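Local atomic coordinates of 361aa long hypothetical D-aminopeptidase (Pyrococcus horikoshii, PDB entry 2DRH), a protein that belongs to the S58 peptidase family and probably acts as an aminopeptidase, although its function has not been established. Residues Val27-Val32 / Gly51-Leu56; Tyr63-Leu68 / Arg289-Glu294; Leu83-Glu88 / Ser128-Val133; Glu163-Gly168 / Gly183-Ala188. All coordinates share one frame; numbering follows the deposited sequence.

Contact 1: residues Val27-Val32 / Gly51-Leu56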
loop_
_atom_site.group_PDB
_atom_site.type_symbol
_atom_site.label_atom_id
_atom_site.label_comp_id
_atom_site.label_asym_id
_atom_site.label_seq_id
_atom_site.Cartn_x
_atom_site.Cartn_y
_atom_site.Cartn_z
ATOM N N VAL A 27 15.249 16.470 19.872
ATOM C CA VAL A 27 14.333 17.054 18.893
ATOM C C VAL A 27 14.280 18.565 19.087
ATOM O O VAL A 27 14.255 19.052 20.215
ATOM C CB VAL A 27 12.904 16.454 19.033
ATOM C CG1 VAL A 27 11.924 17.176 18.107
ATOM C CG2 VAL A 27 12.939 14.972 18.696
ATOM N N LYS A 28 14.272 19.305 17.983
ATOM C CA LYS A 28 14.223 20.760 18.036
ATOM C C LYS A 28 13.259 21.334 16.996
ATOM O O LYS A 28 13.082 20.758 15.921
ATOM C CB LYS A 28 15.632 21.320 17.834
ATOM C CG LYS A 28 16.588 20.947 18.979
ATOM C CD LYS A 28 18.037 21.235 18.631
ATOM C CE LYS A 28 18.274 22.711 18.370
ATOM N NZ LYS A 28 19.627 22.946 17.777
ATOM N N VAL A 29 12.636 22.467 17.333
ATOM C CA VAL A 29 11.672 23.131 16.450
ATOM C C VAL A 29 11.994 24.614 16.264
ATOM O O VAL A 29 12.238 25.334 17.235
ATOM C CB VAL A 29 10.226 23.030 17.000
ATOM C CG1 VAL A 29 9.263 23.732 16.059
ATOM C CG2 VAL A 29 9.822 21.577 17.167
ATOM N N GLY A 30 11.985 25.059 15.010
ATOM C CA GLY A 30 12.263 26.452 14.704
ATOM C C GLY A 30 11.203 27.024 13.778
ATOM O O GLY A 30 10.670 26.302 12.933
ATOM N N HIS A 31 10.905 28.314 13.931
ATOM C CA HIS A 31 9.889 28.988 13.117
ATOM C C HIS A 31 10.381 30.252 12.417
ATOM O O HIS A 31 11.335 30.897 12.846
ATOM C CB HIS A 31 8.702 29.448 13.971
ATOM C CG HIS A 31 7.966 28.352 14.669
ATOM N ND1 HIS A 31 7.411 27.281 14.003
ATOM C CD2 HIS A 31 7.594 28.222 15.965
ATOM C CE1 HIS A 31 6.722 26.544 14.855
ATOM N NE2 HIS A 31 6.816 27.094 16.052
ATOM N N VAL A 32 9.675 30.601 11.347
ATOM C CA VAL A 32 9.905 31.822 10.591
ATOM C C VAL A 32 8.482 32.237 10.237
ATOM O O VAL A 32 7.762 31.505 9.543
ATOM C CB VAL A 32 10.746 31.589 9.319
ATOM C CG1 VAL A 32 10.665 32.819 8.402
ATOM C CG2 VAL A 32 12.197 31.346 9.710
ATOM N N GLY A 51 4.465 31.095 6.374
ATOM C CA GLY A 51 5.718 30.886 7.079
ATOM C C GLY A 51 6.308 29.511 6.873
ATOM O O GLY A 51 5.858 28.752 6.016
ATOM N N VAL A 52 7.312 29.188 7.684
ATOM C CA VAL A 52 8.005 27.915 7.608
ATOM C C VAL A 52 8.326 27.395 9.003
ATOM O O VAL A 52 8.683 28.162 9.897
ATOM C CB VAL A 52 9.338 28.062 6.826
ATOM C CG1 VAL A 52 10.112 26.747 6.838
ATOM C CG2 VAL A 52 9.057 28.493 5.399
ATOM N N THR A 53 8.188 26.088 9.187
ATOM C CA THR A 53 8.487 25.460 10.465
ATOM C C THR A 53 9.408 24.274 10.194
ATOM O O THR A 53 9.133 23.446 9.317
ATOM C CB THR A 53 7.210 24.951 11.167
ATOM O OG1 THR A 53 6.370 26.060 11.509
ATOM C CG2 THR A 53 7.571 24.179 12.431
ATOM N N ALA A 54 10.500 24.200 10.947
ATOM C CA ALA A 54 11.467 23.128 10.785
ATOM C C ALA A 54 11.533 22.229 12.016
ATOM O O ALA A 54 11.544 22.712 13.142
ATOM C CB ALA A 54 12.842 23.721 10.502
ATOM N N ILE A 55 11.559 20.919 11.790
ATOM C CA ILE A 55 11.657 19.962 12.884
ATOM C C ILE A 55 12.902 19.117 12.636
ATOM O O ILE A 55 13.026 18.461 11.597
ATOM C CB ILE A 55 10.420 19.010 12.974
ATOM C CG1 ILE A 55 9.127 19.814 13.154
ATOM C CG2 ILE A 55 10.579 18.061 14.158
ATOM C CD1 ILE A 55 8.399 20.123 11.854
ATOM N N LEU A 56 13.828 19.155 13.591
ATOM C CA LEU A 56 15.070 18.394 13.500
ATOM C C LEU A 56 14.946 17.156 14.375
ATOM O O LEU A 56 14.629 17.260 15.560
ATOM C CB LEU A 56 16.252 19.239 13.987
ATOM C CG LEU A 56 16.700 20.443 13.155
ATOM C CD1 LEU A 56 15.520 21.340 12.816
ATOM C CD2 LEU A 56 17.759 21.215 13.937
#

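Contact 2: residues Tyr63-Leu68 / Arg289-Glu294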
loop_
_atom_site.group_PDB
_atom_site.type_symbol
_atom_site.label_atom_id
_atom_site.label_comp_id
_atom_site.label_asym_id
_atom_site.label_seq_id
_atom_site.Cartn_x
_atom_site.Cartn_y
_atom_site.Cartn_z
ATOM N N TYR A 63 21.543 13.736 7.707
ATOM C CA TYR A 63 21.829 12.951 6.507
ATOM C C TYR A 63 22.842 11.821 6.753
ATOM O O TYR A 63 22.660 10.685 6.290
ATOM C CB TYR A 63 22.366 13.867 5.410
ATOM C CG TYR A 63 22.658 13.160 4.109
ATOM C CD1 TYR A 63 21.620 12.744 3.268
ATOM C CD2 TYR A 63 23.968 12.919 3.708
ATOM C CE1 TYR A 63 21.887 12.110 2.055
ATOM C CE2 TYR A 63 24.246 12.286 2.494
ATOM C CZ TYR A 63 23.197 11.888 1.672
ATOM O OH TYR A 63 23.474 11.298 0.459
ATOM N N LYS A 64 23.923 12.137 7.467
ATOM C CA LYS A 64 24.951 11.144 7.758
ATOM C C LYS A 64 24.494 10.227 8.881
ATOM O O LYS A 64 24.905 9.070 8.952
ATOM C CB LYS A 64 26.272 11.838 8.119
ATOM C CG LYS A 64 26.850 12.640 6.964
ATOM C CD LYS A 64 27.186 11.735 5.785
ATOM C CE LYS A 64 27.540 12.540 4.539
ATOM N NZ LYS A 64 28.615 13.541 4.793
ATOM N N GLU A 65 23.649 10.750 9.762
ATOM C CA GLU A 65 23.108 9.950 10.853
ATOM C C GLU A 65 21.595 10.026 10.776
ATOM O O GLU A 65 20.963 10.914 11.352
ATOM C CB GLU A 65 23.621 10.444 12.211
ATOM C CG GLU A 65 25.100 10.163 12.391
ATOM C CD GLU A 65 25.558 10.285 13.825
ATOM O OE1 GLU A 65 25.451 11.396 14.388
ATOM O OE2 GLU A 65 26.028 9.262 14.380
ATOM N N LYS A 66 21.032 9.072 10.043
ATOM C CA LYS A 66 19.592 8.985 9.812
ATOM C C LYS A 66 18.816 8.369 10.980
ATOM O O LYS A 66 19.387 7.689 11.842
ATOM C CB LYS A 66 19.350 8.152 8.551
ATOM C CG LYS A 66 20.025 8.682 7.294
ATOM C CD LYS A 66 20.405 7.532 6.372
ATOM C CE LYS A 66 20.454 7.933 4.910
ATOM N NZ LYS A 66 21.314 9.117 4.623
ATOM N N VAL A 67 17.513 8.621 11.017
ATOM C CA VAL A 67 16.677 8.037 12.058
ATOM C C VAL A 67 15.655 7.157 11.352
ATOM O O VAL A 67 15.258 7.452 10.223
ATOM C CB VAL A 67 15.925 9.112 12.899
ATOM C CG1 VAL A 67 16.930 10.005 13.634
ATOM C CG2 VAL A 67 15.017 9.948 12.010
ATOM N N LEU A 68 15.255 6.062 11.994
ATOM C CA LEU A 68 14.260 5.177 11.405
ATOM C C LEU A 68 12.929 5.917 11.447
ATOM O O LEU A 68 12.647 6.637 12.405
ATOM C CB LEU A 68 14.185 3.866 12.188
ATOM C CG LEU A 68 15.471 3.026 12.130
ATOM C CD1 LEU A 68 15.298 1.743 12.923
ATOM C CD2 LEU A 68 15.801 2.703 10.680
ATOM N N ARG A 289 20.079 5.331 15.345
ATOM C CA ARG A 289 20.656 6.184 14.316
ATOM C C ARG A 289 21.301 5.308 13.253
ATOM O O ARG A 289 22.029 4.366 13.567
ATOM C CB ARG A 289 21.690 7.147 14.910
ATOM C CG ARG A 289 21.076 8.282 15.720
ATOM C CD ARG A 289 22.109 9.358 16.044
ATOM N NE ARG A 289 21.574 10.385 16.936
ATOM C CZ ARG A 289 22.237 11.477 17.305
ATOM N NH1 ARG A 289 23.467 11.695 16.859
ATOM N NH2 ARG A 289 21.673 12.350 18.128
ATOM N N ILE A 290 21.013 5.619 11.993
ATOM C CA ILE A 290 21.541 4.862 10.867
ATOM C C ILE A 290 22.632 5.664 10.168
ATOM O O ILE A 290 22.374 6.746 9.645
ATOM C CB ILE A 290 20.418 4.555 9.845
ATOM C CG1 ILE A 290 19.133 4.159 10.580
ATOM C CG2 ILE A 290 20.857 3.457 8.900
ATOM C CD1 ILE A 290 19.274 2.958 11.496
ATOM N N LYS A 291 23.852 5.133 10.153
ATOM C CA LYS A 291 24.968 5.820 9.510
ATOM C C LYS A 291 24.918 5.636 7.996
ATOM O O LYS A 291 24.902 4.516 7.498
ATOM C CB LYS A 291 26.309 5.301 10.046
ATOM C CG LYS A 291 26.531 5.543 11.534
ATOM C CD LYS A 291 27.968 5.218 11.932
ATOM C CE LYS A 291 28.198 5.461 13.418
ATOM N NZ LYS A 291 29.617 5.234 13.797
ATOM N N HIS A 292 24.908 6.756 7.281
ATOM C CA HIS A 292 24.850 6.779 5.822
ATOM C C HIS A 292 25.792 5.786 5.140
ATOM O O HIS A 292 25.412 5.106 4.184
ATOM C CB HIS A 292 25.178 8.191 5.323
ATOM C CG HIS A 292 24.991 8.375 3.849
ATOM N ND1 HIS A 292 23.747 8.436 3.258
ATOM C CD2 HIS A 292 25.892 8.504 2.844
ATOM C CE1 HIS A 292 23.889 8.596 1.954
ATOM N NE2 HIS A 292 25.180 8.640 1.676
ATOM N N TYR A 293 27.021 5.703 5.635
ATOM C CA TYR A 293 28.014 4.828 5.031
ATOM C C TYR A 293 28.177 3.446 5.656
ATOM O O TYR A 293 29.111 2.738 5.329
ATOM C CB TYR A 293 29.362 5.547 5.011
ATOM C CG TYR A 293 29.428 6.715 4.048
ATOM C CD1 TYR A 293 29.528 6.504 2.668
ATOM C CD2 TYR A 293 29.416 8.031 4.515
ATOM C CE1 TYR A 293 29.618 7.573 1.779
ATOM C CE2 TYR A 293 29.507 9.111 3.633
ATOM C CZ TYR A 293 29.610 8.874 2.268
ATOM O OH TYR A 293 29.722 9.934 1.398
ATOM N N GLU A 294 27.269 3.053 6.539
ATOM C CA GLU A 294 27.368 1.745 7.185
ATOM C C GLU A 294 27.489 0.585 6.184
ATOM O O GLU A 294 26.836 0.573 5.133
ATOM C CB GLU A 294 26.155 1.522 8.092
ATOM C CG GLU A 294 26.247 0.276 8.967
ATOM C CD GLU A 294 27.402 0.332 9.953
ATOM O OE1 GLU A 294 27.481 1.308 10.725
ATOM O OE2 GLU A 294 28.231 -0.600 9.960
#

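Contact 3: residues Leu83-Glu88 / Ser128-Val133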
loop_
_atom_site.group_PDB
_atom_site.type_symbol
_atom_site.label_atom_id
_atom_site.label_comp_id
_atom_site.label_asym_id
_atom_site.label_seq_id
_atom_site.Cartn_x
_atom_site.Cartn_y
_atom_site.Cartn_z
ATOM N N LEU A 83 8.063 11.317 0.939
ATOM C CA LEU A 83 7.501 10.094 1.522
ATOM C C LEU A 83 7.852 8.765 0.847
ATOM O O LEU A 83 7.962 7.738 1.526
ATOM C CB LEU A 83 5.975 10.194 1.618
ATOM C CG LEU A 83 5.383 11.288 2.505
ATOM C CD1 LEU A 83 3.865 11.221 2.409
ATOM C CD2 LEU A 83 5.855 11.110 3.947
ATOM N N ILE A 84 8.016 8.757 -0.473
ATOM C CA ILE A 84 8.320 7.495 -1.140
ATOM C C ILE A 84 9.609 6.831 -0.639
ATOM O O ILE A 84 9.639 5.620 -0.418
ATOM C CB ILE A 84 8.362 7.672 -2.683
ATOM C CG1 ILE A 84 6.931 7.672 -3.248
ATOM C CG2 ILE A 84 9.142 6.551 -3.327
ATOM C CD1 ILE A 84 5.988 8.682 -2.586
ATOM N N GLN A 85 10.668 7.604 -0.450
ATOM C CA GLN A 85 11.911 7.010 0.027
ATOM C C GLN A 85 11.814 6.715 1.519
ATOM O O GLN A 85 12.434 5.780 2.007
ATOM C CB GLN A 85 13.115 7.924 -0.256
ATOM C CG GLN A 85 14.474 7.254 0.041
ATOM C CD GLN A 85 15.648 7.985 -0.584
ATOM O OE1 GLN A 85 15.642 8.284 -1.783
ATOM N NE2 GLN A 85 16.673 8.273 0.226
ATOM N N LEU A 86 11.038 7.513 2.245
ATOM C CA LEU A 86 10.883 7.279 3.671
ATOM C C LEU A 86 10.342 5.855 3.845
ATOM O O LEU A 86 10.863 5.057 4.655
ATOM C CB LEU A 86 9.919 8.309 4.281
ATOM C CG LEU A 86 9.844 8.363 5.814
ATOM C CD1 LEU A 86 9.308 9.708 6.259
ATOM C CD2 LEU A 86 8.969 7.230 6.343
ATOM N N TRP A 87 9.318 5.529 3.057
ATOM C CA TRP A 87 8.707 4.207 3.108
ATOM C C TRP A 87 9.617 3.087 2.614
ATOM O O TRP A 87 9.646 1.998 3.198
ATOM C CB TRP A 87 7.406 4.171 2.298
ATOM C CG TRP A 87 6.242 4.838 2.978
ATOM C CD1 TRP A 87 5.893 4.735 4.293
ATOM C CD2 TRP A 87 5.227 5.641 2.355
ATOM N NE1 TRP A 87 4.723 5.421 4.530
ATOM C CE2 TRP A 87 4.294 5.986 3.357
ATOM C CE3 TRP A 87 5.016 6.099 1.047
ATOM C CZ2 TRP A 87 3.163 6.768 3.092
ATOM C CZ3 TRP A 87 3.888 6.880 0.785
ATOM C CH2 TRP A 87 2.981 7.203 1.802
ATOM N N GLU A 88 10.350 3.349 1.535
ATOM C CA GLU A 88 11.231 2.343 0.955
ATOM C C GLU A 88 12.433 1.997 1.838
ATOM O O GLU A 88 12.735 0.817 2.047
ATOM C CB GLU A 88 11.739 2.811 -0.412
ATOM C CG GLU A 88 12.524 1.739 -1.176
ATOM C CD GLU A 88 11.628 0.648 -1.748
ATOM O OE1 GLU A 88 10.723 0.990 -2.547
ATOM O OE2 GLU A 88 11.831 -0.547 -1.413
ATOM N N SER A 128 22.383 11.119 -3.769
ATOM C CA SER A 128 21.684 12.389 -3.598
ATOM C C SER A 128 21.029 12.458 -2.223
ATOM O O SER A 128 21.473 11.799 -1.287
ATOM C CB SER A 128 20.622 12.564 -4.693
ATOM O OG SER A 128 19.576 11.619 -4.553
ATOM N N VAL A 129 19.972 13.253 -2.099
ATOM C CA VAL A 129 19.289 13.391 -0.823
ATOM C C VAL A 129 17.782 13.499 -0.983
ATOM O O VAL A 129 17.284 14.047 -1.967
ATOM C CB VAL A 129 19.816 14.620 -0.048
ATOM C CG1 VAL A 129 19.608 15.882 -0.865
ATOM C CG2 VAL A 129 19.126 14.720 1.297
ATOM N N ASN A 130 17.065 12.979 0.010
ATOM C CA ASN A 130 15.610 12.972 0.004
ATOM C C ASN A 130 14.992 14.025 0.928
ATOM O O ASN A 130 14.666 13.745 2.081
ATOM C CB ASN A 130 15.122 11.574 0.388
ATOM C CG ASN A 130 13.617 11.428 0.283
ATOM O OD1 ASN A 130 13.007 11.808 -0.723
ATOM N ND2 ASN A 130 13.010 10.868 1.317
ATOM N N PRO A 131 14.826 15.259 0.430
ATOM C CA PRO A 131 14.239 16.316 1.254
ATOM C C PRO A 131 12.804 15.989 1.644
ATOM O O PRO A 131 12.015 15.528 0.817
ATOM C CB PRO A 131 14.341 17.549 0.359
ATOM C CG PRO A 131 14.283 16.976 -1.021
ATOM C CD PRO A 131 15.174 15.775 -0.905
ATOM N N LEU A 132 12.475 16.228 2.908
ATOM C CA LEU A 132 11.141 15.950 3.419
ATOM C C LEU A 132 10.399 17.246 3.702
ATOM O O LEU A 132 10.764 18.006 4.605
ATOM C CB LEU A 132 11.241 15.108 4.687
ATOM C CG LEU A 132 9.967 14.643 5.392
ATOM C CD1 LEU A 132 9.058 13.862 4.436
ATOM C CD2 LEU A 132 10.388 13.762 6.568
ATOM N N VAL A 133 9.346 17.480 2.921
ATOM C CA VAL A 133 8.534 18.681 3.024
ATOM C C VAL A 133 7.052 18.336 2.982
ATOM O O VAL A 133 6.612 17.574 2.117
ATOM C CB VAL A 133 8.835 19.631 1.845
ATOM C CG1 VAL A 133 8.053 20.928 1.995
ATOM C CG2 VAL A 133 10.331 19.900 1.761
HETATM O O HOH W 1 11.063 10.336 -1.673
HETATM O O HOH W 2 18.836 9.781 -0.726
#

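Contact 4: residues Glu163-Gly168 / Gly183-Ala188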
loop_
_atom_site.group_PDB
_atom_site.type_symbol
_atom_site.label_atom_id
_atom_site.label_comp_id
_atom_site.label_asym_id
_atom_site.label_seq_id
_atom_site.Cartn_x
_atom_site.Cartn_y
_atom_site.Cartn_z
ATOM N N GLU A 163 14.738 23.637 21.750
ATOM C CA GLU A 163 13.826 23.003 22.700
ATOM C C GLU A 163 12.519 23.766 22.887
ATOM O O GLU A 163 11.429 23.209 22.755
ATOM C CB GLU A 163 14.516 22.864 24.061
ATOM C CG GLU A 163 15.790 22.011 24.072
ATOM C CD GLU A 163 16.838 22.460 23.063
ATOM O OE1 GLU A 163 17.128 23.675 22.984
ATOM O OE2 GLU A 163 17.382 21.587 22.351
ATOM N N ASP A 164 12.636 25.044 23.220
ATOM C CA ASP A 164 11.474 25.889 23.435
ATOM C C ASP A 164 11.039 26.421 22.068
ATOM O O ASP A 164 11.875 26.759 21.228
ATOM C CB ASP A 164 11.856 27.045 24.369
ATOM C CG ASP A 164 10.655 27.856 24.840
ATOM O OD1 ASP A 164 9.810 27.313 25.589
ATOM O OD2 ASP A 164 10.563 29.046 24.461
ATOM N N PHE A 165 9.735 26.464 21.831
ATOM C CA PHE A 165 9.233 26.977 20.565
ATOM C C PHE A 165 7.797 27.431 20.731
ATOM O O PHE A 165 7.018 26.810 21.445
ATOM C CB PHE A 165 9.358 25.918 19.459
ATOM C CG PHE A 165 8.471 24.718 19.647
ATOM C CD1 PHE A 165 7.169 24.713 19.151
ATOM C CD2 PHE A 165 8.939 23.592 20.313
ATOM C CE1 PHE A 165 6.344 23.604 19.313
ATOM C CE2 PHE A 165 8.125 22.471 20.485
ATOM C CZ PHE A 165 6.823 22.476 19.984
ATOM N N GLU A 166 7.461 28.542 20.091
ATOM C CA GLU A 166 6.118 29.091 20.176
ATOM C C GLU A 166 5.101 28.243 19.422
ATOM O O GLU A 166 5.443 27.531 18.473
ATOM C CB GLU A 166 6.098 30.516 19.624
ATOM C CG GLU A 166 6.975 31.483 20.393
ATOM C CD GLU A 166 6.818 32.911 19.906
ATOM O OE1 GLU A 166 7.081 33.166 18.710
ATOM O OE2 GLU A 166 6.430 33.779 20.719
ATOM N N GLU A 167 3.850 28.326 19.862
ATOM C CA GLU A 167 2.763 27.586 19.242
ATOM C C GLU A 167 1.687 28.570 18.804
ATOM O O GLU A 167 1.699 29.728 19.217
ATOM C CB GLU A 167 2.205 26.550 20.226
ATOM C CG GLU A 167 3.203 25.425 20.520
ATOM C CD GLU A 167 2.675 24.383 21.482
ATOM O OE1 GLU A 167 1.504 23.970 21.341
ATOM O OE2 GLU A 167 3.441 23.957 22.373
ATOM N N GLY A 168 0.767 28.119 17.957
ATOM C CA GLY A 168 -0.283 29.006 17.487
ATOM C C GLY A 168 -0.029 29.474 16.065
ATOM O O GLY A 168 0.457 28.711 15.235
ATOM N N GLY A 183 -6.161 28.585 13.187
ATOM C CA GLY A 183 -5.445 27.334 13.372
ATOM C C GLY A 183 -3.963 27.616 13.533
ATOM O O GLY A 183 -3.582 28.751 13.821
ATOM N N GLY A 184 -3.124 26.598 13.346
ATOM C CA GLY A 184 -1.688 26.802 13.465
ATOM C C GLY A 184 -0.893 25.638 14.041
ATOM O O GLY A 184 -1.234 24.475 13.839
ATOM N N ILE A 185 0.176 25.962 14.763
ATOM C CA ILE A 185 1.036 24.953 15.371
ATOM C C ILE A 185 0.564 24.606 16.780
ATOM O O ILE A 185 0.244 25.490 17.573
ATOM C CB ILE A 185 2.502 25.448 15.449
ATOM C CG1 ILE A 185 3.035 25.740 14.040
ATOM C CG2 ILE A 185 3.376 24.416 16.165
ATOM C CD1 ILE A 185 3.173 24.514 13.147
ATOM N N GLY A 186 0.504 23.309 17.068
ATOM C CA GLY A 186 0.102 22.833 18.381
ATOM C C GLY A 186 1.044 21.702 18.762
ATOM O O GLY A 186 1.589 21.038 17.886
ATOM N N SER A 187 1.262 21.471 20.051
ATOM C CA SER A 187 2.161 20.392 20.444
ATOM C C SER A 187 1.856 19.849 21.833
ATOM O O SER A 187 1.210 20.505 22.651
ATOM C CB SER A 187 3.619 20.861 20.379
ATOM O OG SER A 187 4.504 19.748 20.309
ATOM N N ALA A 188 2.316 18.631 22.086
ATOM C CA ALA A 188 2.099 17.985 23.370
ATOM C C ALA A 188 2.905 16.701 23.407
ATOM O O ALA A 188 3.337 16.209 22.368
ATOM C CB ALA A 188 0.611 17.682 23.572
#

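Contact 1: residues Val27-Val32 / Gly51-Leu56
Val29 faces Ile55 and His31 faces Thr53 where Val27-Val32 runs antiparallel to Gly51-Leu56, the two arms of a beta hairpin. Paired backbone hydrogen bonds do most of the joining. Lys28 and Leu56, Gly30 and Ala54, and Val32 and Val52 are hydrogen-bonded pairs, and the bond from Ala54 N to Gly30 O, 2.9 Å long, is close to straight at 171°. The CA atoms of the residues in between make CA-H...O contacts, as from Val29 CA to Ala54 O at 3.3 Å.

A polar side-chain bond lies on one face of the sheet. His31 and Thr53 stand side by side and point the same way, and the imidazole offers its edge, so that ND1 lies 3.0 Å from Thr53 OG1. For Thr53 a chi1 of -65° places OG1 beside its backbone N and within range of the ring. The other ring nitrogen, NE2, has Glu166 as its partner, while Ala172 N also binds Thr53 OG1.

Apolar contacts on the same face are few and loose. The side chains of Val29 and Thr53 cross obliquely, CG1 of the valine 4.0 Å from CG2 of the threonine, and Val29 CG2 lies 4.4 Å from Ile55 CG1; both Val29 and Ile55 also meet Leu204 of strand 198-207, in the other sheet.

With a partner at each ring nitrogen, the His31 imidazole cannot turn freely, and a polar link is thereby fixed on the face that otherwise carries Val29 and Ile55.

Contact 2: residues Tyr63-Leu68 / Arg289-Glu294
Arg289 reaches Glu65 through a salt bridge, NH1 to OE1 at 3.2 Å, whose hydrogen bond is weak; OE1 sits at the guanidinium edge, with the carboxylate plane turned 88° away. Next comes Ile290, tied to Lys66 by both backbone bonds, the tighter being Ile290 N to Lys66 O at 2.6 Å. Its CD1 meets Leu68 CD2 at 3.6 Å, the two side chains crossing at about a right angle. The Lys66-Ile290 pair belongs to the antiparallel pairing of strands 65-73 and 288-291, in a branched sheet where strand 65-73 also pairs with 278-285. Lys291 CA then approaches Lys64 O in a CA-H...O contact and starts a type I turn that ends at Glu294. At His292 the backbone N bonds to Lys64 O, and the ring, CG anti to N (chi1 -173°), lies against Tyr63, whose CE2 is over the imidazole centre; the planes are oblique, 34° apart. Lys66 NZ donates to His292 ND1 at 2.9 Å from a position tilted somewhat out of the ring plane, and also to Tyr63 O at 2.7 Å, and forms a salt bridge with Glu93. Tyr293 lies alongside Lys64, CE2 to CE at 4.1 Å, and Asp121 binds both their polar ends.

Contact 3: residues Leu83-Glu88 / Ser128-Val133
Asn130 OD1 takes a short hydrogen bond, 2.6 Å, from a water that itself accepts from Gln85 N at 3.0 Å. The water thus links the first turn of helix 83-89 to Ser128-Val133, between which no direct hydrogen bond forms. Beside it the two side-chain amides stack with planes 21° apart and slide past each other in opposite directions; CG anti to the backbone N in both (chi1 -172° for Gln85) sends each amide out toward the other segment. The nearest approach is Asn130 ND2 to Gln85 CB, 3.3 Å, and ND2 is itself held by Gly82 O, which fixes the way the amide is turned. On the glutamine side, Gln85 NE2 donates to a second water, 2.8 Å away, that reaches Ser128 O only weakly, while OE1 is bonded to Lys79 of a neighbouring subunit. The leucines complete the contact: Leu132 CD2 lies 4.2 Å from Leu86 CD1, and Leu132 CD1 lies 4.3 Å from Leu83 CD2.

Leu83 and Leu86 also lean on strand 65-73, and Leu132 on strand 91-92, while Val129, Pro131 and Val133 pack against helix 104-118; the contact therefore lies between these strands and that helix.

Contact 4: residues Glu163-Gly168 / Gly183-Ala188
The side chain of Glu167 lies along residues Ile185-Ser187 of strand 184-193 and can be followed atom by atom. CB rests 3.5 Å from Ile185 O. CG, held anti to the carbonyl carbon (chi1 -68°), passes Ile185 CG2 at the limit of contact. The extended chain carries CD to Ser187, where OE1 accepts from Ser187 N at 2.8 Å; the bond is weak, bent to 124° at the hydrogen. The other oxygen, OE2, lies against Ser187 CB and has its stronger partners elsewhere, in salt bridges to Lys20 and Lys2. Two lysines on one oxygen would probably favour the charged carboxylate in this buried setting.

The backbone joins next to it. Gly168 and Ile185 form a single antiparallel bridge with two hydrogen bonds, Gly168 N to Ile185 O at 2.7 Å and Ile185 N to Gly168 O at 2.8 Å. Gly184 also brings its CA to 3.4 Å from Gly168 O, a CA-H...O contact.

Phe165 meets the same strand further along. Its ring presents an edge to Ser187, CZ 3.6 Å from OG, and OG lies in the ring plane, although that hydroxyl is bonded to Ala203 O and Ile21 N. Lys20 meets the same ring in a cation-pi interaction.

The loop thus pairs briefly with strand 184-193, whose other side is paired with strand 198-207, while helix 309-328 packs on Glu167 and Ala188. Such layering of helix and sheet is consistent with the alpha-beta-beta-alpha sandwich of the DmpA/ArgJ clan.

Overall arrangement
The contacts fall into two touching couples. Contacts 1 and 4, centres 10 Å apart, meet through His31 NE2 and Glu166 O at 2.8 Å and through Val29 packed on Phe165, so the hairpin and the loop share an interior where the two sheets face each other. Contacts 2 and 3, centres 13 Å apart, are joined by Tyr63 OH to Ser128 O, 2.7 Å, and Tyr63 also packs on Val129. Between the couples there is no direct touch: contact 1 comes within about 7 Å of both contact 2 and contact 3 at the nearest atoms, whereas contacts 2 and 4 have centres 28 Å apart despite reaching one sheet. Neighbouring subunits approach contacts 2 and 3, but not contacts 1 and 4.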